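Local structure of fructose-bisphosphate aldolase (Thermus caldophilus, 2FJK) at residues Leu89-Arg93 against Glu94-Ser98; Glu114-Arg117 against Val118-Ala122; Val213-Glu216 against Leu217-Arg220. The protein is a class II fructose-bisphosphate aldolase, an enzyme of the TIM-barrel superfamily, and is modelled here with 1,3-dihydroxyacetonephosphate in its pocket. All blocks are in the same frame, centred on the assembly; numbering follows the deposited sequence.

Contact 1: Leu89-Arg93 against Glu94-Ser98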
loop_
_atom_site.group_PDB
_atom_site.type_symbol
_atom_site.label_atom_id
_atom_site.label_comp_id
_atom_site.label_asym_id
_atom_site.label_seq_id
_atom_site.Cartn_x
_atom_site.Cartn_y
_atom_site.Cartn_z
ATOM N N LEU A 89 -0.961 20.784 -3.838
ATOM C CA LEU A 89 -0.446 19.794 -4.772
ATOM C C LEU A 89 0.251 18.667 -4.023
ATOM O O LEU A 89 0.169 17.505 -4.426
ATOM C CB LEU A 89 0.531 20.433 -5.766
ATOM C CG LEU A 89 -0.030 21.365 -6.845
ATOM C CD1 LEU A 89 1.113 21.790 -7.774
ATOM C CD2 LEU A 89 -1.126 20.652 -7.657
ATOM N N LYS A 90 0.948 19.007 -2.940
ATOM C CA LYS A 90 1.621 17.991 -2.136
ATOM C C LYS A 90 0.563 17.114 -1.466
ATOM O O LYS A 90 0.740 15.912 -1.322
ATOM C CB LYS A 90 2.519 18.641 -1.063
ATOM C CG LYS A 90 3.766 19.310 -1.633
ATOM C CD LYS A 90 4.592 20.025 -0.560
ATOM C CE LYS A 90 5.870 20.615 -1.157
ATOM N NZ LYS A 90 6.698 21.392 -0.178
ATOM N N ALA A 91 -0.535 17.727 -1.052
ATOM C CA ALA A 91 -1.619 16.995 -0.408
ATOM C C ALA A 91 -2.287 16.028 -1.406
ATOM O O ALA A 91 -2.626 14.896 -1.046
ATOM C CB ALA A 91 -2.643 17.975 0.149
ATOM N N LEU A 92 -2.471 16.475 -2.652
ATOM C CA LEU A 92 -3.081 15.631 -3.693
ATOM C C LEU A 92 -2.180 14.435 -3.969
ATOM O O LEU A 92 -2.653 13.303 -4.138
ATOM C CB LEU A 92 -3.268 16.412 -5.001
ATOM C CG LEU A 92 -4.172 17.640 -4.952
ATOM C CD1 LEU A 92 -4.256 18.265 -6.352
ATOM C CD2 LEU A 92 -5.551 17.235 -4.445
ATOM N N ARG A 93 -0.881 14.718 -4.023
ATOM C CA ARG A 93 0.152 13.720 -4.256
ATOM C C ARG A 93 0.194 12.661 -3.154
ATOM O O ARG A 93 0.513 11.502 -3.416
ATOM C CB ARG A 93 1.512 14.405 -4.326
ATOM C CG ARG A 93 2.710 13.455 -4.396
ATOM C CD ARG A 93 2.824 12.811 -5.761
ATOM N NE ARG A 93 4.124 12.167 -5.939
ATOM C CZ ARG A 93 4.508 11.543 -7.050
ATOM N NH1 ARG A 93 3.693 11.473 -8.091
ATOM N NH2 ARG A 93 5.709 10.987 -7.114
ATOM N N GLU A 94 -0.112 13.065 -1.924
ATOM C CA GLU A 94 -0.091 12.136 -0.803
ATOM C C GLU A 94 -1.441 11.455 -0.560
ATOM O O GLU A 94 -1.654 10.854 0.491
ATOM C CB GLU A 94 0.331 12.854 0.479
ATOM C CG GLU A 94 1.835 12.959 0.667
ATOM C CD GLU A 94 2.602 12.006 -0.229
ATOM O OE1 GLU A 94 1.955 11.264 -0.998
ATOM O OE2 GLU A 94 3.847 12.003 -0.163
ATOM N N GLY A 95 -2.353 11.556 -1.523
ATOM C CA GLY A 95 -3.639 10.882 -1.392
ATOM C C GLY A 95 -4.775 11.480 -0.575
ATOM O O GLY A 95 -5.757 10.787 -0.304
ATOM N N PHE A 96 -4.666 12.744 -0.176
ATOM C CA PHE A 96 -5.730 13.367 0.594
ATOM C C PHE A 96 -6.989 13.375 -0.261
ATOM O O PHE A 96 -6.924 13.505 -1.484
ATOM C CB PHE A 96 -5.343 14.791 0.997
ATOM C CG PHE A 96 -4.274 14.852 2.063
ATOM C CD1 PHE A 96 -3.208 13.954 2.058
ATOM C CD2 PHE A 96 -4.315 15.828 3.052
ATOM C CE1 PHE A 96 -2.196 14.031 3.021
ATOM C CE2 PHE A 96 -3.309 15.917 4.020
ATOM C CZ PHE A 96 -2.250 15.019 4.005
ATOM N N THR A 97 -8.136 13.236 0.395
ATOM C CA THR A 97 -9.412 13.194 -0.306
ATOM C C THR A 97 -10.147 14.531 -0.299
ATOM O O THR A 97 -11.223 14.667 -0.889
ATOM C CB THR A 97 -10.302 12.112 0.305
ATOM O OG1 THR A 97 -10.545 12.418 1.681
ATOM C CG2 THR A 97 -9.608 10.765 0.205
ATOM N N SER A 98 -9.550 15.510 0.371
ATOM C CA SER A 98 -10.111 16.851 0.449
ATOM C C SER A 98 -9.009 17.828 0.848
ATOM O O SER A 98 -8.252 17.585 1.796
ATOM C CB SER A 98 -11.228 16.903 1.483
ATOM O OG SER A 98 -11.771 15.611 1.736
#
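F96 N donates to A91 O over 3.1 Å with an N-H...O angle of 160°, and G95 N donates to L92 O over 3.2 Å. The first reaches its oxygen moderately tilted from the carbonyl plane, whereas the second comes from above that plane, off the lone pairs. One residue earlier, E94 N still makes a helical bond to K90 O at 3.0 Å and adds a weak one to A91 O. The 6→1 bond enclosing the 5→2 bond, with G95 at a positive phi of 81°, defines a Schellman motif that terminates helix 85-93 and turns the chain into strand 98-101 of the barrel-type fold. G95 takes the left-handed backbone angles that glycine adopts readily, which lets the chain reverse.

F96 then folds back on the helix. With its CG beside the backbone N (chi1 -72°), the ring presents one face to A91 CB, a CH-pi contact with CB 4.2 Å from the ring centroid and displaced toward the rim. CD1 meanwhile lies 3.3 Å from A91 O, the oxygen already gripped by F96 N. Beyond this turn, M53 and T61 of helix 50-68 pack on the F96 side chain. R93 is directed to another partner: its NH1 bonds to F96 O and L92 O of the second subunit, so the helix end also meets the subunit interface.

Contact 2: Glu114-Arg117 against Val118-Ala122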
loop_
_atom_site.group_PDB
_atom_site.type_symbol
_atom_site.label_atom_id
_atom_site.label_comp_id
_atom_site.label_asym_id
_atom_site.label_seq_id
_atom_site.Cartn_x
_atom_site.Cartn_y
_atom_site.Cartn_z
ATOM N N GLU A 114 -7.163 32.359 -6.196
ATOM C CA GLU A 114 -6.382 31.263 -5.629
ATOM C C GLU A 114 -7.251 30.024 -5.382
ATOM O O GLU A 114 -6.916 28.930 -5.814
ATOM C CB GLU A 114 -5.737 31.714 -4.317
ATOM C CG GLU A 114 -4.620 32.736 -4.475
ATOM C CD GLU A 114 -3.324 32.102 -4.934
ATOM O OE1 GLU A 114 -2.972 31.026 -4.406
ATOM O OE2 GLU A 114 -2.648 32.680 -5.810
ATOM N N THR A 115 -8.368 30.212 -4.687
ATOM C CA THR A 115 -9.286 29.118 -4.374
ATOM C C THR A 115 -9.741 28.373 -5.623
ATOM O O THR A 115 -9.681 27.134 -5.677
ATOM C CB THR A 115 -10.532 29.646 -3.619
ATOM O OG1 THR A 115 -10.116 30.208 -2.369
ATOM C CG2 THR A 115 -11.535 28.534 -3.356
ATOM N N LYS A 116 -10.178 29.133 -6.627
ATOM C CA LYS A 116 -10.651 28.568 -7.883
ATOM C C LYS A 116 -9.582 27.701 -8.545
ATOM O O LYS A 116 -9.881 26.650 -9.109
ATOM C CB LYS A 116 -11.062 29.685 -8.837
ATOM C CG LYS A 116 -11.826 29.216 -10.060
ATOM C CD LYS A 116 -12.028 30.380 -11.032
ATOM C CE LYS A 116 -12.693 29.938 -12.324
ATOM N NZ LYS A 116 -12.470 30.952 -13.398
ATOM N N ARG A 117 -8.338 28.155 -8.485
ATOM C CA ARG A 117 -7.229 27.411 -9.066
ATOM C C ARG A 117 -7.082 26.064 -8.353
ATOM O O ARG A 117 -6.706 25.063 -8.957
ATOM C CB ARG A 117 -5.935 28.205 -8.912
ATOM C CG ARG A 117 -4.742 27.575 -9.597
ATOM C CD ARG A 117 -3.459 28.297 -9.224
ATOM N NE ARG A 117 -2.360 27.922 -10.106
ATOM C CZ ARG A 117 -1.087 28.219 -9.872
ATOM N NH1 ARG A 117 -0.756 28.891 -8.779
ATOM N NH2 ARG A 117 -0.148 27.843 -10.729
ATOM N N VAL A 118 -7.376 26.061 -7.056
ATOM C CA VAL A 118 -7.281 24.860 -6.240
ATOM C C VAL A 118 -8.412 23.902 -6.559
ATOM O O VAL A 118 -8.217 22.694 -6.584
ATOM C CB VAL A 118 -7.314 25.211 -4.724
ATOM C CG1 VAL A 118 -7.572 23.950 -3.895
ATOM C CG2 VAL A 118 -5.986 25.845 -4.310
ATOM N N VAL A 119 -9.596 24.441 -6.797
ATOM C CA VAL A 119 -10.756 23.614 -7.112
ATOM C C VAL A 119 -10.539 22.865 -8.417
ATOM O O VAL A 119 -10.893 21.695 -8.543
ATOM C CB VAL A 119 -12.049 24.471 -7.236
ATOM C CG1 VAL A 119 -13.193 23.631 -7.803
ATOM C CG2 VAL A 119 -12.436 25.018 -5.881
ATOM N N GLU A 120 -9.955 23.549 -9.389
ATOM C CA GLU A 120 -9.704 22.942 -10.685
ATOM C C GLU A 120 -8.706 21.798 -10.548
ATOM O O GLU A 120 -8.893 20.730 -11.131
ATOM C CB GLU A 120 -9.188 24.002 -11.660
ATOM C CG GLU A 120 -10.104 25.220 -11.732
ATOM C CD GLU A 120 -9.607 26.300 -12.682
ATOM O OE1 GLU A 120 -8.396 26.618 -12.667
ATOM O OE2 GLU A 120 -10.439 26.844 -13.436
ATOM N N ALA A 121 -7.654 22.020 -9.762
ATOM C CA ALA A 121 -6.627 21.002 -9.543
ATOM C C ALA A 121 -7.213 19.813 -8.789
ATOM O O ALA A 121 -7.042 18.663 -9.186
ATOM C CB ALA A 121 -5.457 21.600 -8.757
ATOM N N ALA A 122 -7.912 20.106 -7.701
ATOM C CA ALA A 122 -8.523 19.070 -6.885
ATOM C C ALA A 122 -9.579 18.279 -7.649
ATOM O O ALA A 122 -9.514 17.053 -7.712
ATOM C CB ALA A 122 -9.140 19.681 -5.645
#
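The carboxylate of E120 receives its neighbours from K116 and R117 on one face. K116 CE stands 4.0 Å from E120 OE2, and R117 CA 3.9 Å from E120 OE1. K116 O lies on the same side, offset from CD. A second flat group, the R117 guanidinium, is engaged outside the segments in a cation-pi contact with Y85. E120 reaches its place because CG sits beside its own backbone N (chi1 -53°), which sets CG only 3.0 Å from K116 O, a tight approach.

Beneath these side chains runs the regular bonding of helix 108-124. V119 N meets T115 O at 2.9 Å, and E120 N and A121 N continue the series to K116 O and R117 O. V118 CB comes within 3.2 Å of T115 O. T115 and V118 pack on strands 98-101 and 128-133, V119 on 128-133; this is the helix of a beta-alpha-beta unit. T115 OG1 is satisfied by N111 O.

K116 NZ and E120 OE2 stay 4.6 Å apart, beyond a salt bridge, and both residues are exposed, so their attraction is probably weak and screened by solvent, leaving the backbone bonds as the hydrogen bonding that joins the two segments.

Contact 3: Val213-Glu216 against Leu217-Arg220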
loop_
_atom_site.group_PDB
_atom_site.type_symbol
_atom_site.label_atom_id
_atom_site.label_comp_id
_atom_site.label_asym_id
_atom_site.label_seq_id
_atom_site.Cartn_x
_atom_site.Cartn_y
_atom_site.Cartn_z
ATOM N N VAL A 213 -11.863 23.476 25.203
ATOM C CA VAL A 213 -10.888 23.809 26.229
ATOM C C VAL A 213 -11.542 23.723 27.615
ATOM O O VAL A 213 -11.534 24.692 28.379
ATOM C CB VAL A 213 -10.343 25.233 26.000
ATOM C CG1 VAL A 213 -8.997 25.390 26.689
ATOM C CG2 VAL A 213 -10.233 25.514 24.492
ATOM N N PRO A 214 -12.114 22.549 27.951
ATOM C CA PRO A 214 -12.787 22.299 29.231
ATOM C C PRO A 214 -11.965 22.670 30.455
ATOM O O PRO A 214 -10.771 22.374 30.531
ATOM C CB PRO A 214 -13.115 20.805 29.171
ATOM C CG PRO A 214 -12.045 20.258 28.259
ATOM C CD PRO A 214 -11.993 21.300 27.177
ATOM N N GLN A 215 -12.627 23.314 31.414
ATOM C CA GLN A 215 -11.985 23.768 32.639
ATOM C C GLN A 215 -11.281 22.637 33.375
ATOM O O GLN A 215 -10.123 22.773 33.773
ATOM C CB GLN A 215 -13.023 24.433 33.551
ATOM C CG GLN A 215 -12.445 25.085 34.805
ATOM C CD GLN A 215 -11.299 26.044 34.506
ATOM O OE1 GLN A 215 -11.387 26.882 33.606
ATOM N NE2 GLN A 215 -10.220 25.929 35.272
ATOM N N GLU A 216 -11.980 21.522 33.557
ATOM C CA GLU A 216 -11.395 20.380 34.244
ATOM C C GLU A 216 -10.077 19.985 33.583
ATOM O O GLU A 216 -9.107 19.661 34.266
ATOM C CB GLU A 216 -12.373 19.191 34.250
ATOM C CG GLU A 216 -13.431 19.215 33.146
ATOM C CD GLU A 216 -14.502 20.284 33.366
ATOM O OE1 GLU A 216 -15.147 20.270 34.440
ATOM O OE2 GLU A 216 -14.704 21.129 32.462
ATOM N N LEU A 217 -10.043 20.023 32.253
ATOM C CA LEU A 217 -8.835 19.682 31.507
ATOM C C LEU A 217 -7.754 20.707 31.831
ATOM O O LEU A 217 -6.614 20.355 32.138
ATOM C CB LEU A 217 -9.124 19.666 29.998
ATOM C CG LEU A 217 -7.932 19.525 29.037
ATOM C CD1 LEU A 217 -6.988 18.423 29.501
ATOM C CD2 LEU A 217 -8.448 19.241 27.637
ATOM N N VAL A 218 -8.122 21.982 31.769
ATOM C CA VAL A 218 -7.182 23.052 32.084
ATOM C C VAL A 218 -6.567 22.773 33.457
ATOM O O VAL A 218 -5.347 22.770 33.608
ATOM C CB VAL A 218 -7.893 24.423 32.121
ATOM C CG1 VAL A 218 -6.920 25.513 32.561
ATOM C CG2 VAL A 218 -8.475 24.744 30.754
ATOM N N GLU A 219 -7.425 22.513 34.446
ATOM C CA GLU A 219 -6.987 22.247 35.817
ATOM C C GLU A 219 -6.173 20.963 35.956
ATOM O O GLU A 219 -5.270 20.875 36.793
ATOM C CB GLU A 219 -8.205 22.217 36.753
ATOM C CG GLU A 219 -8.979 23.540 36.762
ATOM C CD GLU A 219 -10.101 23.593 37.794
ATOM O OE1 GLU A 219 -9.816 23.383 38.992
ATOM O OE2 GLU A 219 -11.264 23.859 37.409
ATOM N N ARG A 220 -6.489 19.970 35.136
ATOM C CA ARG A 220 -5.768 18.704 35.164
ATOM C C ARG A 220 -4.353 18.970 34.650
ATOM O O ARG A 220 -3.374 18.433 35.163
ATOM C CB ARG A 220 -6.470 17.695 34.261
ATOM C CG ARG A 220 -5.945 16.279 34.344
ATOM C CD ARG A 220 -6.721 15.398 33.375
ATOM N NE ARG A 220 -6.630 13.979 33.699
ATOM C CZ ARG A 220 -5.519 13.259 33.622
ATOM N NH1 ARG A 220 -4.390 13.830 33.226
ATOM N NH2 ARG A 220 -5.536 11.971 33.938
#
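P214 brings the CG corner of its ring against L217, with CG 3.5 Å from L217 CB, closer than usual van der Waals contact, and 3.8 Å from L217 CD2. V213 reaches over the same turn to V218, CG1 to CG2 at 4.1 Å. On the exposed side Q215 and E219 pair one turn apart. Q215 CG is anti to its backbone N (chi1 -174°) and the chain then bends at chi2, carrying NE2 forward along the helix to E219 OE2. This hydrogen bond is weak (3.2 Å, N-H...O angle 150°). The amide and carboxylate planes are turned 49° from each other, and E219 CG also comes close to Q215 NE2.

The backbone bonds are firmer. V218 N binds P214 O at 3.0 Å, and E219 N binds Q215 O at 2.8 Å. R220 turns its end away to a salt bridge with E266 of helix 254-270, the helix on which L217 also packs through L258.

P214 occupies the N-cap position of helix 215-223, and the side chain of V213 before it lies about 6 Å from the bound 1,3-dihydroxyacetonephosphate. A helix thus starts directly after the pocket loop containing G209, A210 and S211, as suits a TIM-barrel relative, where ligands are bound by loops following the strands.

Contacts 1 and 2, at the end of helix 85-93 and the middle of helix 108-124, touch where L92 CD1 packs 4.0 Å from A121 O, and share strand 98-101. Contact 3 lies on the opposite side of the chain's centre, about 35 Å from contact 1 and about 40 Å from contact 2, centre to centre. None is wholly core: each has a buried apolar side and a more exposed polar one. Contact 1 is a helix terminus at a subunit interface, contact 2 an uninterrupted helix against strands that borders the same subunit through A121, and contact 3 a helix start beside the ligand pocket. A side-chain hydrogen bond across the segments occurs only in contact 3.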